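Local atomic coordinates of Eag-like K[+] channel (Drosophila melanogaster, PDB entry 4HP4), a protein that probably forms a voltage-gated potassium channel that lets potassium ions cross the membrane, the chain here being its PAS domain. Residues A[12-15]-A[16-19]. Residues are numbered along the deposited sequence; the frame is centred on the assembly and turned at random.
Sequences IATR and FDGT. With GOL (glycerol), chain D; SO4 (sulfate ion), chain C.
Phe16 and Asp17 reach back to Ala13 and Thr14 of helix 8-15 through two i to i+3 backbone bonds, Phe16 N to Ala13 O at 3.1 Å and Asp17 N to Thr14 O at 3.0 Å, and the same Phe16 opens a type II beta turn that runs to Thr19. The Phe16 side chain, its CG anti to the carbonyl carbon (chi1 -66°), leans back along the helix and brings the ring edge at CD2 to 3.4 Å from Ile12 O; the ring also meets Phe23. This corner joins the N-terminal helix to strand 23-27 of the antiparallel PAS sheet, where Ile12 and Ala13 touch Leu25. At the open surface, Asp17 OD1 approaches Thr14 CG2 to 3.6 Å, while Thr14 OG1 bonds to Asp10 O. A water donates to both Ala13 O and Asp17 OD2, linking the carboxylate to the Ala13 carbonyl. Within the turn, Phe16 O takes two bonds from Thr19, one from its backbone N and one from OG1 (2.8 Å), and Gly18 N donates an almost straight hydrogen bond (175°) to O1 of a sulfate, probably carried over from crystallisation.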
# COMPACT_ATOMS: atom_id res chain seq x y z
N ILE A 12 5.73 -12.48 4.47
CA ILE A 12 5.33 -11.18 5.00
C ILE A 12 3.82 -11.11 5.19
O ILE A 12 3.34 -10.66 6.23
CB ILE A 12 5.79 -10.03 4.09
CG1 ILE A 12 7.31 -10.03 3.93
CG2 ILE A 12 5.32 -8.69 4.65
CD1 ILE A 12 8.06 -9.79 5.21
N ALA A 13 3.07 -11.56 4.19
CA ALA A 13 1.61 -11.56 4.28
C ALA A 13 1.16 -12.34 5.52
O ALA A 13 0.32 -11.88 6.28
CB ALA A 13 1.00 -12.17 3.03
N THR A 14 1.74 -13.52 5.70
CA THR A 14 1.35 -14.41 6.79
C THR A 14 1.56 -13.77 8.17
O THR A 14 0.82 -14.06 9.11
CB THR A 14 2.13 -15.74 6.70
OG1 THR A 14 1.69 -16.48 5.55
CG2 THR A 14 1.92 -16.58 7.95
N ARG A 15 2.56 -12.91 8.29
CA ARG A 15 2.87 -12.27 9.57
C ARG A 15 1.66 -11.55 10.15
O ARG A 15 1.56 -11.38 11.37
CB ARG A 15 4.03 -11.28 9.42
CG ARG A 15 5.36 -11.91 9.09
CD ARG A 15 6.41 -10.86 8.75
NE ARG A 15 6.80 -10.08 9.92
CZ ARG A 15 7.77 -10.42 10.77
NH1 ARG A 15 8.45 -11.54 10.60
NH2 ARG A 15 8.05 -9.64 11.80
N PHE A 16 0.75 -11.13 9.28
CA PHE A 16 -0.39 -10.32 9.69
C PHE A 16 -1.69 -11.11 9.81
O PHE A 16 -2.75 -10.52 10.05
CB PHE A 16 -0.57 -9.15 8.73
CG PHE A 16 0.56 -8.15 8.77
CD1 PHE A 16 0.55 -7.12 9.69
CD2 PHE A 16 1.64 -8.27 7.91
CE1 PHE A 16 1.59 -6.21 9.75
CE2 PHE A 16 2.68 -7.37 7.96
CZ PHE A 16 2.66 -6.34 8.88
N ASP A 17 -1.63 -12.43 9.67
CA ASP A 17 -2.83 -13.25 9.75
C ASP A 17 -3.59 -13.01 11.06
O ASP A 17 -3.01 -13.08 12.14
CB ASP A 17 -2.49 -14.74 9.64
CG ASP A 17 -2.13 -15.16 8.22
OD1 ASP A 17 -1.63 -16.30 8.05
OD2 ASP A 17 -2.33 -14.36 7.29
N GLY A 18 -4.88 -12.71 10.94
CA GLY A 18 -5.73 -12.58 12.11
C GLY A 18 -5.80 -11.19 12.70
O GLY A 18 -6.60 -10.94 13.61
N THR A 19 -4.97 -10.27 12.21
CA THR A 19 -4.95 -8.90 12.74
C THR A 19 -5.92 -7.98 12.01
O THR A 19 -6.16 -6.85 12.45
CB THR A 19 -3.53 -8.28 12.66
OG1 THR A 19 -3.14 -8.09 11.30
CG2 THR A 19 -2.52 -9.15 13.38
C1 GOL D . -0.70 -19.30 6.07
O1 GOL D . -1.30 -20.58 5.99
C2 GOL D . -1.54 -18.23 5.37
O2 GOL D . -1.06 -16.95 5.73
C3 GOL D . -1.47 -18.41 3.86
O3 GOL D . -0.12 -18.39 3.45
S SO4 C . -7.01 -11.36 8.18
O1 SO4 C . -6.06 -12.47 8.18
O2 SO4 C . -8.33 -11.87 7.82
O3 SO4 C . -7.08 -10.77 9.51
O4 SO4 C . -6.57 -10.35 7.21
O HOH W 1 -2.46 -11.56 6.55